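Local coordinates for mannan endo-1,4-beta-mannosidase (Bacillus subtilis, PDB 3CBW), which catalyses the random endo-hydrolysis of beta-1,4-mannosidic linkages in mannan, galactomannan and glucomannan during glucomannan degradation, at residues G44-Y49 with L305-E310; F54-A59 with A71-D76; D98-W103 with E163-P168; R172-M177 with S198-L203; V246-Y251 with F271-V276. The protein carries 3 engineered substitutions. All blocks are in the same frame, centred on the assembly; numbering follows the deposited sequence.

Contact 1 (G44-Y49 with L305-E310); sequences GAFGGY and LAWNDE
Just past the C-terminal end of barrel strand 301-306, where Trp307 and Asn308 probably bind substrate as in related mannanases, the Phe46 ring lies flat against the indole of Trp307. The two form an offset stack, Phe46 and the six-membered ring of Trp307 tilted by 14° with centroids 3.7 Å apart. Phe46 has CG anti to its N (chi1 -178°), which swings the ring alongside Trp307, both pointing the same way. Gly48 N sits over the opposite face of Phe46, and Asn308 OD1 meets the ring at its edge, 3.5 Å from Phe46 CD2. Farther out, one water links Tyr49 and Trp307: its O lies 2.7 Å from Tyr49 OH and accepts from Trp307 NE1. Behind the rings two hydrogen bonds join the backbones, Ala306 N to Gly44 O (3.0 Å) and Phe46 N to Ala306 O (2.9 Å). Phe46 O is buried without a polar partner. Strand 41-49 sits between strands 301-306 and 72-79, with helix 57-66 packed on Ala45 and Asn308.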
# COMPACT_ATOMS: atom_id res chain seq x y z
N GLY A 44 10.28 3.73 -3.33
CA GLY A 44 9.73 2.58 -2.65
C GLY A 44 9.91 1.34 -3.48
O GLY A 44 9.94 1.39 -4.71
N ALA A 45 10.01 0.22 -2.78
CA ALA A 45 10.09 -1.08 -3.43
C ALA A 45 9.39 -2.14 -2.60
O ALA A 45 9.44 -2.11 -1.38
CB ALA A 45 11.53 -1.48 -3.63
N PHE A 46 8.74 -3.07 -3.28
CA PHE A 46 8.17 -4.25 -2.66
C PHE A 46 9.27 -5.27 -2.39
O PHE A 46 10.04 -5.63 -3.28
CB PHE A 46 7.12 -4.86 -3.58
CG PHE A 46 6.42 -6.06 -3.01
CD1 PHE A 46 5.78 -6.00 -1.77
CD2 PHE A 46 6.37 -7.25 -3.73
CE1 PHE A 46 5.10 -7.10 -1.25
CE2 PHE A 46 5.69 -8.35 -3.22
CZ PHE A 46 5.05 -8.27 -1.98
N GLY A 47 9.35 -5.73 -1.15
CA GLY A 47 10.38 -6.69 -0.75
C GLY A 47 9.96 -8.14 -0.87
O GLY A 47 10.82 -9.02 -0.83
N GLY A 48 8.65 -8.39 -0.97
CA GLY A 48 8.13 -9.74 -1.15
C GLY A 48 7.09 -10.15 -0.12
O GLY A 48 6.68 -9.35 0.73
N TYR A 49 6.69 -11.42 -0.21
CA TYR A 49 5.70 -12.02 0.67
C TYR A 49 6.38 -12.69 1.85
O TYR A 49 7.34 -13.46 1.68
CB TYR A 49 4.87 -13.07 -0.10
CG TYR A 49 4.02 -12.44 -1.17
CD1 TYR A 49 2.72 -12.01 -0.88
CD2 TYR A 49 4.51 -12.25 -2.47
CE1 TYR A 49 1.94 -11.39 -1.84
CE2 TYR A 49 3.72 -11.63 -3.44
CZ TYR A 49 2.45 -11.20 -3.10
OH TYR A 49 1.68 -10.59 -4.06
N LEU A 305 5.84 3.04 -5.14
CA LEU A 305 6.31 1.74 -4.67
C LEU A 305 6.38 0.81 -5.87
O LEU A 305 5.36 0.33 -6.36
CB LEU A 305 5.38 1.15 -3.59
CG LEU A 305 5.84 -0.18 -2.98
CD1 LEU A 305 6.52 0.06 -1.67
CD2 LEU A 305 4.70 -1.19 -2.81
N ALA A 306 7.58 0.63 -6.38
CA ALA A 306 7.78 -0.25 -7.52
C ALA A 306 7.76 -1.68 -7.04
O ALA A 306 8.24 -1.99 -5.95
CB ALA A 306 9.08 0.07 -8.23
N TRP A 307 7.19 -2.57 -7.85
CA TRP A 307 7.16 -3.98 -7.45
C TRP A 307 8.55 -4.62 -7.62
O TRP A 307 9.50 -3.97 -8.05
CB TRP A 307 6.07 -4.73 -8.22
CG TRP A 307 5.32 -5.75 -7.40
CD1 TRP A 307 5.29 -7.11 -7.60
CD2 TRP A 307 4.49 -5.49 -6.26
NE1 TRP A 307 4.50 -7.70 -6.65
CE2 TRP A 307 3.98 -6.74 -5.82
CE3 TRP A 307 4.13 -4.33 -5.56
CZ2 TRP A 307 3.13 -6.86 -4.72
CZ3 TRP A 307 3.29 -4.46 -4.44
CH2 TRP A 307 2.79 -5.71 -4.05
N ASN A 308 8.68 -5.87 -7.20
CA ASN A 308 9.96 -6.57 -7.26
C ASN A 308 10.08 -7.41 -8.53
O ASN A 308 9.35 -7.17 -9.50
CB ASN A 308 10.19 -7.41 -5.99
CG ASN A 308 9.17 -8.52 -5.81
OD1 ASN A 308 8.14 -8.57 -6.49
ND2 ASN A 308 9.44 -9.42 -4.88
N ASP A 309 10.98 -8.39 -8.53
CA ASP A 309 11.18 -9.30 -9.66
C ASP A 309 11.32 -8.54 -10.98
O ASP A 309 12.08 -7.58 -11.04
CB ASP A 309 10.07 -10.36 -9.68
CG ASP A 309 10.03 -11.20 -8.40
OD1 ASP A 309 11.05 -11.26 -7.67
OD2 ASP A 309 8.98 -11.82 -8.14
N GLU A 310 10.60 -8.94 -12.03
CA GLU A 310 10.77 -8.32 -13.35
C GLU A 310 10.28 -6.86 -13.43
O GLU A 310 10.61 -6.14 -14.38
CB GLU A 310 10.15 -9.18 -14.47
CG GLU A 310 8.64 -9.38 -14.36
CD GLU A 310 8.26 -10.67 -13.63
OE1 GLU A 310 7.22 -11.25 -14.00
OE2 GLU A 310 9.00 -11.11 -12.72
O HOH W 1 2.90 -10.15 -6.41

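Contact 2 (F54-A59 with A71-D76); sequences FSMAEA and AIYGCD
Tyr73 reaches across to the start of helix 57-66 with its hydroxyl, which is gripped twice. Tyr73 OH donates to Ser55 O at 2.7 Å, in the carbonyl plane and on a lone pair, and accepts from Ala59 N at 3.1 Å. Ala59 CB comes to 3.5 Å from Tyr73 CE1, while Met56 SD, its chain bent at chi2 and chi3, approaches Tyr73 CE2 obliquely in a Met-aromatic contact. The Phe54 ring is inclined at 66° to that of Tyr73, and its edge takes Gly74 O, 3.5 Å from Phe54 CE1. Cys75 CB touches Phe54 CD1. The contact lies inside the beta-alpha-beta crossover of strand 41-49, helix 57-66 and strand 72-79, one unit of the TIM barrel, packing the start of its helix on its second strand. In the next shell Ser55 OG accepts from Ala57 N (3.1 Å), a capping bond that probably steadies the turn holding the Tyr73 hydroxyl. Cys75 is disulfide-bonded to Cys95, and the Tyr102 ring of helix 96-104 meets Tyr73 at about 15°.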
# COMPACT_ATOMS: atom_id res chain seq x y z
N PHE A 54 9.84 -12.59 0.68
CA PHE A 54 10.33 -11.38 1.33
C PHE A 54 11.80 -11.53 1.71
O PHE A 54 12.19 -12.54 2.30
CB PHE A 54 9.56 -11.01 2.59
CG PHE A 54 10.07 -9.74 3.20
CD1 PHE A 54 9.63 -8.51 2.74
CD2 PHE A 54 11.06 -9.77 4.19
CE1 PHE A 54 10.13 -7.33 3.27
CE2 PHE A 54 11.57 -8.59 4.72
CZ PHE A 54 11.10 -7.38 4.26
N SER A 55 12.59 -10.51 1.41
CA SER A 55 13.96 -10.46 1.88
C SER A 55 14.47 -9.05 1.66
O SER A 55 13.75 -8.21 1.12
CB SER A 55 14.83 -11.45 1.11
OG SER A 55 14.98 -11.00 -0.21
N MET A 56 15.71 -8.80 2.05
CA MET A 56 16.33 -7.52 1.78
C MET A 56 16.98 -7.45 0.41
O MET A 56 17.54 -6.43 0.05
CB MET A 56 17.34 -7.19 2.88
CG MET A 56 16.70 -7.08 4.27
SD MET A 56 15.19 -6.02 4.37
CE MET A 56 15.88 -4.48 3.84
N ALA A 57 16.86 -8.53 -0.37
CA ALA A 57 17.51 -8.61 -1.68
C ALA A 57 17.10 -7.48 -2.62
O ALA A 57 17.93 -6.89 -3.31
CB ALA A 57 17.28 -9.98 -2.35
N GLU A 58 15.80 -7.19 -2.66
CA GLU A 58 15.30 -6.11 -3.51
C GLU A 58 15.93 -4.75 -3.15
O GLU A 58 16.42 -4.05 -4.02
CB GLU A 58 13.76 -6.07 -3.51
CG GLU A 58 13.15 -4.94 -4.35
CD GLU A 58 13.44 -5.05 -5.84
OE1 GLU A 58 13.84 -6.14 -6.33
OE2 GLU A 58 13.26 -4.04 -6.55
N ALA A 59 15.93 -4.40 -1.87
CA ALA A 59 16.59 -3.16 -1.42
C ALA A 59 18.07 -3.17 -1.77
O ALA A 59 18.61 -2.17 -2.24
CB ALA A 59 16.40 -2.96 0.07
N ALA A 71 13.16 4.61 -0.03
CA ALA A 71 12.67 5.15 1.24
C ALA A 71 11.64 4.23 1.90
O ALA A 71 11.65 4.06 3.13
CB ALA A 71 12.12 6.55 1.06
N ILE A 72 10.76 3.64 1.09
CA ILE A 72 9.71 2.76 1.58
C ILE A 72 10.01 1.32 1.18
O ILE A 72 10.41 1.05 0.04
CB ILE A 72 8.35 3.19 1.00
CG1 ILE A 72 8.00 4.59 1.51
CG2 ILE A 72 7.25 2.17 1.34
CD1 ILE A 72 6.89 5.26 0.74
N TYR A 73 9.84 0.39 2.12
CA TYR A 73 10.03 -1.02 1.82
C TYR A 73 8.78 -1.78 2.20
O TYR A 73 8.27 -1.64 3.31
CB TYR A 73 11.26 -1.58 2.53
CG TYR A 73 11.90 -2.74 1.79
CD1 TYR A 73 12.35 -2.59 0.49
CD2 TYR A 73 12.10 -3.97 2.42
CE1 TYR A 73 12.96 -3.65 -0.19
CE2 TYR A 73 12.72 -5.03 1.75
CZ TYR A 73 13.15 -4.86 0.45
OH TYR A 73 13.79 -5.88 -0.23
N GLY A 74 8.27 -2.56 1.24
CA GLY A 74 7.01 -3.24 1.43
C GLY A 74 7.13 -4.71 1.74
O GLY A 74 8.03 -5.40 1.24
N CYS A 75 6.18 -5.20 2.55
CA CYS A 75 6.00 -6.64 2.76
C CYS A 75 4.52 -6.96 2.64
O CYS A 75 3.67 -6.11 2.91
CB CYS A 75 6.50 -7.06 4.16
SG CYS A 75 6.00 -8.77 4.75
N ASP A 76 4.20 -8.18 2.24
CA ASP A 76 2.81 -8.63 2.24
C ASP A 76 2.73 -9.85 3.14
O ASP A 76 3.44 -10.83 2.95
CB ASP A 76 2.36 -8.90 0.80
CG ASP A 76 0.86 -9.09 0.68
OD1 ASP A 76 0.29 -9.98 1.35
OD2 ASP A 76 0.26 -8.34 -0.14

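Contact 3 (D98-W103 with E163-P168); sequences DLMSYW and ENQGVP
Trp103 presents the face of its indole to Pro168, where helix 96-104 of the TIM barrel meets the loop leading from helix 143-163 into strand 169-172. Pro168 is modelled in two conformers, so the fine geometry of its ring is tentative. In one of them the proline stands nearly at a right angle to the tryptophan side chain, with Pro168 CD 3.5 Å from the centroid of the Trp103 six-membered ring and 7° off the normal, a CH-pi contact over the face. With chi1 at 169° the indole swings away from its own backbone N and out over the loop. Val167 runs past it in the opposite direction, its two branches dividing the work: CG1 touches Trp103 CB at 3.7 Å, and CG2 lies 3.8 Å from Trp103 CD1. With an alanine in place of Trp103, Pro168 would probably lose the flat surface beneath its ring, opening a gap toward helix 21-32, whose Thr22 and Val26 also touch the indole. One turn earlier, Met100 crosses Gln165 at about a right angle, its CE 4.1 Å from Gln165 CG, and Met100 CG lies against Val167 CG2 (4.2 Å). The loop opens with a Schellman motif that ends helix 143-163: Val167 N bonds back to Leu162 O, and Gly166, at positive phi, donates its N to Glu163 O at 2.9 Å.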
# COMPACT_ATOMS: atom_id res chain seq x y z
N ASP A 98 12.66 -6.98 9.86
CA ASP A 98 13.23 -6.17 8.79
C ASP A 98 12.49 -4.85 8.59
O ASP A 98 13.11 -3.83 8.28
CB ASP A 98 13.28 -6.97 7.49
CG ASP A 98 14.42 -7.98 7.48
OD1 ASP A 98 15.42 -7.79 8.20
OD2 ASP A 98 14.31 -8.98 6.74
N LEU A 99 11.17 -4.86 8.78
CA LEU A 99 10.41 -3.63 8.66
C LEU A 99 10.76 -2.64 9.77
O LEU A 99 10.91 -1.44 9.53
CB LEU A 99 8.92 -3.93 8.66
CG LEU A 99 8.36 -4.81 7.54
CD1 LEU A 99 6.86 -4.95 7.69
CD2 LEU A 99 8.70 -4.29 6.15
N MET A 100 10.87 -3.15 11.00
CA MET A 100 11.26 -2.31 12.13
C MET A 100 12.67 -1.75 11.93
O MET A 100 12.92 -0.57 12.17
CB MET A 100 11.18 -3.11 13.42
CG MET A 100 9.77 -3.61 13.75
SD MET A 100 9.58 -4.58 15.28
CE MET A 100 11.32 -4.81 15.66
N SER A 101 13.57 -2.59 11.45
CA SER A 101 14.94 -2.16 11.18
C SER A 101 14.98 -1.11 10.09
O SER A 101 15.80 -0.19 10.13
CB SER A 101 15.81 -3.34 10.80
OG SER A 101 15.89 -4.28 11.85
N TYR A 102 14.09 -1.24 9.11
CA TYR A 102 14.05 -0.28 8.01
C TYR A 102 13.70 1.11 8.53
O TYR A 102 14.34 2.09 8.13
CB TYR A 102 13.07 -0.71 6.90
CG TYR A 102 13.59 -0.36 5.52
CD1 TYR A 102 13.15 0.78 4.85
CD2 TYR A 102 14.54 -1.16 4.90
CE1 TYR A 102 13.65 1.11 3.60
CE2 TYR A 102 15.04 -0.84 3.64
CZ TYR A 102 14.59 0.29 2.99
OH TYR A 102 15.11 0.59 1.76
N TRP A 103 12.72 1.18 9.42
CA TRP A 103 12.37 2.43 10.10
C TRP A 103 13.54 2.98 10.92
O TRP A 103 13.88 4.17 10.82
CB TRP A 103 11.14 2.25 10.99
CG TRP A 103 10.90 3.41 11.91
CD1 TRP A 103 11.17 3.46 13.25
CD2 TRP A 103 10.40 4.69 11.54
NE1 TRP A 103 10.84 4.70 13.74
CE2 TRP A 103 10.37 5.47 12.72
CE3 TRP A 103 9.96 5.26 10.34
CZ2 TRP A 103 9.94 6.79 12.72
CZ3 TRP A 103 9.52 6.57 10.36
CH2 TRP A 103 9.51 7.32 11.54
N GLU A 163 4.04 -1.76 16.45
CA GLU A 163 3.54 -0.70 17.30
C GLU A 163 4.33 -0.60 18.61
O GLU A 163 4.55 0.50 19.12
CB GLU A 163 2.07 -0.92 17.60
CG GLU A 163 1.42 0.28 18.25
CD GLU A 163 0.05 -0.01 18.77
OE1 GLU A 163 -0.32 -1.20 18.86
OE2 GLU A 163 -0.67 0.97 19.07
N ASN A 164 4.77 -1.75 19.12
CA ASN A 164 5.54 -1.80 20.38
C ASN A 164 6.87 -1.07 20.29
O ASN A 164 7.44 -0.68 21.32
CB ASN A 164 5.76 -3.25 20.81
CG ASN A 164 4.49 -3.91 21.31
OD1 ASN A 164 3.51 -3.24 21.61
ND2 ASN A 164 4.51 -5.24 21.41
N GLN A 165 7.37 -0.89 19.07
CA GLN A 165 8.59 -0.11 18.87
C GLN A 165 8.29 1.27 18.27
O GLN A 165 9.20 1.97 17.81
CB GLN A 165 9.57 -0.86 17.98
CG GLN A 165 10.12 -2.14 18.59
CD GLN A 165 11.34 -1.87 19.43
OE1 GLN A 165 11.24 -1.41 20.57
NE2 GLN A 165 12.52 -2.13 18.87
N GLY A 166 7.01 1.65 18.24
CA GLY A 166 6.62 2.97 17.74
C GLY A 166 6.83 3.17 16.24
O GLY A 166 7.02 4.30 15.79
N VAL A 167 6.82 2.08 15.47
CA VAL A 167 7.11 2.15 14.03
C VAL A 167 5.83 2.46 13.24
O VAL A 167 4.89 1.66 13.26
CB VAL A 167 7.68 0.81 13.56
CG1 VAL A 167 7.87 0.80 12.04
CG2 VAL A 167 8.99 0.51 14.29
N PRO A 168 5.79 3.61 12.54
CA PRO A 168 4.65 3.91 11.68
C PRO A 168 4.64 2.95 10.49
O PRO A 168 5.70 2.60 9.97
CB PRO A 168 4.95 5.33 11.19
CG PRO A 168 6.44 5.45 11.25
CD PRO A 168 6.85 4.63 12.44

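Contact 4 (R172-M177 with S198-L203); sequences RPLHEM and SLYKQL
In the loop that follows barrel strand 169-172 and holds Glu176, probably the proton donor as in related family 26 enzymes, Leu174 and Met177 turn outward onto Tyr200 of helix 194-214. This is the outer side of the active-site loop of a TIM barrel: His175 and Glu176 point away from the helix, toward the catalytic centre. Tyr200 OH donates to Leu174 O at 2.8 Å, tilted 27° from the carbonyl plane. Leu174 CB adds a contact with the same hydroxyl, 3.4 Å from Tyr200 OH. Met177 lies across one face of the phenol, its CB coming to 3.2 Å from Tyr200 CE1. Its CG sits between the backbone N and carbonyl carbon (chi1 77°), which places that methylene over the ring centre, 3.7 Å from the Tyr200 centroid and close to the normal, as a CH-pi contact. The chain then bends twice, bringing SD into an oblique Met-aromatic approach and CE to 3.4 Å from Tyr200 OH. A phenylalanine in place of Tyr200 is likely to leave Leu174 O without this donor and the loop less firmly held to the helix. One turn further along, the leucines close the contact, with Leu174 CD1 3.8 Å from Leu203 CG.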
# COMPACT_ATOMS: atom_id res chain seq x y z
N ARG A 172 -2.01 -0.86 3.68
CA ARG A 172 -2.75 -0.74 2.43
C ARG A 172 -3.56 -2.02 2.19
O ARG A 172 -3.16 -2.87 1.42
CB ARG A 172 -1.75 -0.49 1.29
CG ARG A 172 -2.38 -0.27 -0.08
CD ARG A 172 -1.31 0.09 -1.10
NE ARG A 172 -0.37 -1.00 -1.38
CZ ARG A 172 -0.43 -1.82 -2.42
NH1 ARG A 172 -1.40 -1.71 -3.32
NH2 ARG A 172 0.48 -2.76 -2.57
N PRO A 173 -4.73 -2.13 2.85
CA PRO A 173 -5.57 -3.32 2.73
C PRO A 173 -6.54 -3.22 1.55
O PRO A 173 -6.92 -2.11 1.14
CB PRO A 173 -6.37 -3.29 4.03
CG PRO A 173 -6.59 -1.81 4.27
CD PRO A 173 -5.31 -1.14 3.79
N LEU A 174 -6.97 -4.37 1.03
CA LEU A 174 -8.10 -4.42 0.09
C LEU A 174 -7.87 -3.55 -1.14
O LEU A 174 -8.76 -2.81 -1.58
CB LEU A 174 -9.40 -4.02 0.80
CG LEU A 174 -9.79 -4.80 2.05
CD1 LEU A 174 -11.03 -4.17 2.65
CD2 LEU A 174 -10.03 -6.27 1.75
N HIS A 175 -6.68 -3.68 -1.71
CA HIS A 175 -6.27 -2.86 -2.85
C HIS A 175 -6.88 -3.36 -4.16
O HIS A 175 -7.38 -4.49 -4.26
CB HIS A 175 -4.75 -2.83 -2.92
CG HIS A 175 -4.11 -4.16 -3.17
ND1 HIS A 175 -4.23 -5.23 -2.30
CD2 HIS A 175 -3.28 -4.56 -4.16
CE1 HIS A 175 -3.53 -6.25 -2.78
NE2 HIS A 175 -2.93 -5.86 -3.90
N GLU A 176 -6.86 -2.49 -5.17
CA GLU A 176 -7.33 -2.84 -6.52
C GLU A 176 -8.75 -3.38 -6.53
O GLU A 176 -9.08 -4.30 -7.29
CB GLU A 176 -6.36 -3.80 -7.22
CG GLU A 176 -4.97 -3.18 -7.36
CD GLU A 176 -3.89 -4.14 -7.83
OE1 GLU A 176 -4.19 -5.26 -8.29
OE2 GLU A 176 -2.69 -3.75 -7.72
N MET A 177 -9.58 -2.80 -5.68
CA MET A 177 -10.96 -3.23 -5.49
C MET A 177 -11.86 -2.95 -6.69
O MET A 177 -12.92 -3.56 -6.81
CB MET A 177 -11.52 -2.60 -4.22
CG MET A 177 -11.94 -1.12 -4.33
SD MET A 177 -10.69 0.19 -4.81
CE MET A 177 -9.51 0.09 -3.39
N SER A 198 -21.11 -0.89 -2.14
CA SER A 198 -21.53 -0.71 -0.75
C SER A 198 -20.87 -1.73 0.17
O SER A 198 -20.38 -1.39 1.26
CB SER A 198 -23.04 -0.82 -0.64
OG SER A 198 -23.43 -0.70 0.71
N LEU A 199 -20.87 -2.99 -0.26
CA LEU A 199 -20.28 -4.06 0.54
C LEU A 199 -18.77 -3.88 0.71
O LEU A 199 -18.23 -4.15 1.79
CB LEU A 199 -20.59 -5.43 -0.07
CG LEU A 199 -22.08 -5.82 -0.11
CD1 LEU A 199 -22.26 -7.10 -0.93
CD2 LEU A 199 -22.66 -5.99 1.30
N TYR A 200 -18.09 -3.42 -0.33
CA TYR A 200 -16.67 -3.14 -0.21
C TYR A 200 -16.42 -2.10 0.88
O TYR A 200 -15.52 -2.27 1.73
CB TYR A 200 -16.07 -2.63 -1.53
CG TYR A 200 -14.63 -2.21 -1.30
CD1 TYR A 200 -13.61 -3.15 -1.35
CD2 TYR A 200 -14.31 -0.89 -0.95
CE1 TYR A 200 -12.29 -2.79 -1.08
CE2 TYR A 200 -13.01 -0.54 -0.67
CZ TYR A 200 -12.00 -1.49 -0.74
OH TYR A 200 -10.71 -1.10 -0.48
N LYS A 201 -17.18 -1.01 0.85
CA LYS A 201 -17.00 0.04 1.86
C LYS A 201 -17.21 -0.53 3.25
O LYS A 201 -16.46 -0.20 4.17
CB LYS A 201 -17.92 1.23 1.60
CG LYS A 201 -17.58 2.00 0.34
CD LYS A 201 -18.60 3.09 0.15
CE LYS A 201 -18.55 3.65 -1.24
NZ LYS A 201 -19.78 4.44 -1.49
N GLN A 202 -18.21 -1.39 3.41
CA GLN A 202 -18.46 -2.05 4.69
C GLN A 202 -17.28 -2.91 5.11
O GLN A 202 -16.90 -2.91 6.28
CB GLN A 202 -19.73 -2.88 4.60
CG GLN A 202 -20.98 -2.04 4.47
CD GLN A 202 -22.22 -2.88 4.23
OE1 GLN A 202 -22.52 -3.78 5.00
NE2 GLN A 202 -22.94 -2.58 3.15
N LEU A 203 -16.68 -3.63 4.17
CA LEU A 203 -15.54 -4.48 4.48
C LEU A 203 -14.31 -3.66 4.89
O LEU A 203 -13.61 -4.01 5.84
CB LEU A 203 -15.22 -5.39 3.29
CG LEU A 203 -14.07 -6.38 3.48
CD1 LEU A 203 -14.35 -7.39 4.59
CD2 LEU A 203 -13.78 -7.10 2.17

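Contact 5 (V246-Y251 with F271-V276); sequences VGLDAY and FAFTEV
The Tyr251 ring faces the backbone carbonyl carbon of Val276 and has Glu275 OE1 at its edge, near the ring plane. Tyr251 OH donates to Glu275 OE1 at 2.6 Å, on the anti side and somewhat out of the plane of the carboxylate, which stands at 89° to the ring. As in related family 26 enzymes, Glu275 is probably the nucleophile and Tyr251 probably binds substrate, so the bond would join two active-site side chains. The carboxylates of Asp249 and Glu275 lie nearby with planes 33° apart, Asp249 OD2 3.2 Å from Glu275 OE2. Arg172 makes a salt bridge to each of these two oxygens. Asp249 OD1 accepts from Thr274 OG1 at 2.7 Å, which, with the Arg172 bridge, probably limits the turning of the carboxylate. On the face that carries Val246, Leu248, Phe271 and Phe273, the Phe271 ring takes Leu248 CD1 at its edge, 3.8 Å from Phe271 CZ, and Phe273 offers one face to Phe271. Segments 246-251 and 271-274 run parallel with axes 27° apart; backbone hydrogen bonds run from Ala272 N to Val246 O (2.9 Å) and Leu248 N to Ala272 O, and at the corner Ala250 N bonds to Glu275 O. Helix 261-265, which links the strands as a beta-alpha-beta unit, packs Leu264 on Val246, Leu248 and Phe271. Strand 245-252 also pairs with 220-224, and strand 271-278 with 301-306.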
# COMPACT_ATOMS: atom_id res chain seq x y z
N VAL A 246 -4.55 8.39 -0.49
CA VAL A 246 -5.17 7.76 -1.66
C VAL A 246 -4.09 7.51 -2.70
O VAL A 246 -3.06 8.19 -2.73
CB VAL A 246 -6.31 8.63 -2.25
CG1 VAL A 246 -7.42 8.77 -1.23
CG2 VAL A 246 -5.81 10.02 -2.71
N GLY A 247 -4.31 6.55 -3.59
CA GLY A 247 -3.31 6.32 -4.60
C GLY A 247 -3.73 5.36 -5.66
O GLY A 247 -4.81 4.78 -5.60
N LEU A 248 -2.85 5.17 -6.64
CA LEU A 248 -3.10 4.27 -7.75
C LEU A 248 -2.08 3.16 -7.81
O LEU A 248 -0.88 3.41 -7.71
CB LEU A 248 -3.04 5.03 -9.08
CG LEU A 248 -4.16 6.04 -9.30
CD1 LEU A 248 -3.87 6.93 -10.48
CD2 LEU A 248 -5.51 5.34 -9.50
N ASP A 249 -2.58 1.94 -7.98
CA ASP A 249 -1.77 0.83 -8.44
C ASP A 249 -1.76 0.89 -9.97
O ASP A 249 -2.80 0.75 -10.61
CB ASP A 249 -2.36 -0.50 -7.98
CG ASP A 249 -2.14 -0.77 -6.48
OD1 ASP A 249 -1.80 0.17 -5.73
OD2 ASP A 249 -2.30 -1.94 -6.07
N ALA A 250 -0.59 1.14 -10.55
CA ALA A 250 -0.45 1.49 -11.97
C ALA A 250 0.59 0.62 -12.64
O ALA A 250 1.78 0.73 -12.35
CB ALA A 250 -0.08 2.98 -12.11
N TYR A 251 0.12 -0.27 -13.51
CA TYR A 251 1.01 -1.06 -14.35
C TYR A 251 0.75 -0.64 -15.78
O TYR A 251 -0.37 -0.69 -16.24
CB TYR A 251 0.79 -2.56 -14.14
CG TYR A 251 1.27 -3.00 -12.78
CD1 TYR A 251 2.57 -3.49 -12.60
CD2 TYR A 251 0.46 -2.87 -11.65
CE1 TYR A 251 3.03 -3.86 -11.33
CE2 TYR A 251 0.91 -3.23 -10.38
CZ TYR A 251 2.20 -3.73 -10.23
OH TYR A 251 2.67 -4.09 -9.00
N PHE A 271 -1.63 11.93 -2.20
CA PHE A 271 -1.71 10.97 -3.30
C PHE A 271 -0.37 10.27 -3.51
O PHE A 271 0.68 10.91 -3.45
CB PHE A 271 -2.11 11.71 -4.59
CG PHE A 271 -2.07 10.84 -5.82
CD1 PHE A 271 -3.18 10.11 -6.21
CD2 PHE A 271 -0.89 10.70 -6.54
CE1 PHE A 271 -3.11 9.28 -7.32
CE2 PHE A 271 -0.81 9.85 -7.64
CZ PHE A 271 -1.91 9.16 -8.03
N ALA A 272 -0.42 8.97 -3.78
CA ALA A 272 0.79 8.20 -4.08
C ALA A 272 0.55 7.21 -5.20
O ALA A 272 -0.59 6.83 -5.48
CB ALA A 272 1.25 7.46 -2.83
N PHE A 273 1.63 6.83 -5.87
CA PHE A 273 1.60 5.66 -6.75
C PHE A 273 1.93 4.43 -5.92
O PHE A 273 3.09 4.11 -5.65
CB PHE A 273 2.56 5.83 -7.94
CG PHE A 273 1.99 6.70 -9.02
CD1 PHE A 273 0.92 6.23 -9.79
CD2 PHE A 273 2.43 7.99 -9.22
CE1 PHE A 273 0.33 7.03 -10.75
CE2 PHE A 273 1.85 8.79 -10.21
CZ PHE A 273 0.79 8.30 -10.96
N THR A 274 0.87 3.81 -5.42
CA THR A 274 0.96 2.82 -4.37
C THR A 274 1.51 1.47 -4.84
O THR A 274 1.95 0.68 -4.02
CB THR A 274 -0.40 2.68 -3.68
OG1 THR A 274 -1.43 2.62 -4.67
CG2 THR A 274 -0.66 3.90 -2.80
N GLU A 275 1.45 1.22 -6.15
CA GLU A 275 2.20 0.16 -6.85
C GLU A 275 2.53 0.69 -8.22
O GLU A 275 1.73 1.41 -8.83
CB GLU A 275 1.39 -1.11 -7.07
CG GLU A 275 1.16 -1.90 -5.84
CD GLU A 275 0.67 -3.33 -6.09
OE1 GLU A 275 0.88 -3.92 -7.18
OE2 GLU A 275 0.07 -3.88 -5.18
N VAL A 276 3.71 0.36 -8.72
CA VAL A 276 4.07 0.71 -10.09
C VAL A 276 4.90 -0.40 -10.70
O VAL A 276 5.69 -1.05 -10.02
CB VAL A 276 4.81 2.09 -10.20
CG1 VAL A 276 6.03 2.15 -9.36
CG2 VAL A 276 5.20 2.42 -11.64

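In the fold
Contacts 1, 2 and 5 lie on one curled parallel sheet, the barrel wall. Contact 1 joins the other two: Gly47 N probably bonds to Gly74 O of contact 2 (2.7 Å), and Leu305 O to Val276 N of contact 5. At the probable active site, placed as in related family 26 enzymes, contacts 1, 4 and 5 converge on Glu275. Trp307 CZ3 of contact 1 packs 3.3 Å from Glu275 CD, and Arg172 NH2 of contact 4 makes a 2.9 Å salt bridge to Glu275 OE2. Contact 3 lies farther out, its centre about 23 Å from that of contact 5, and reaches contact 2 through Met56 and Phe54 packing on helix 96-104.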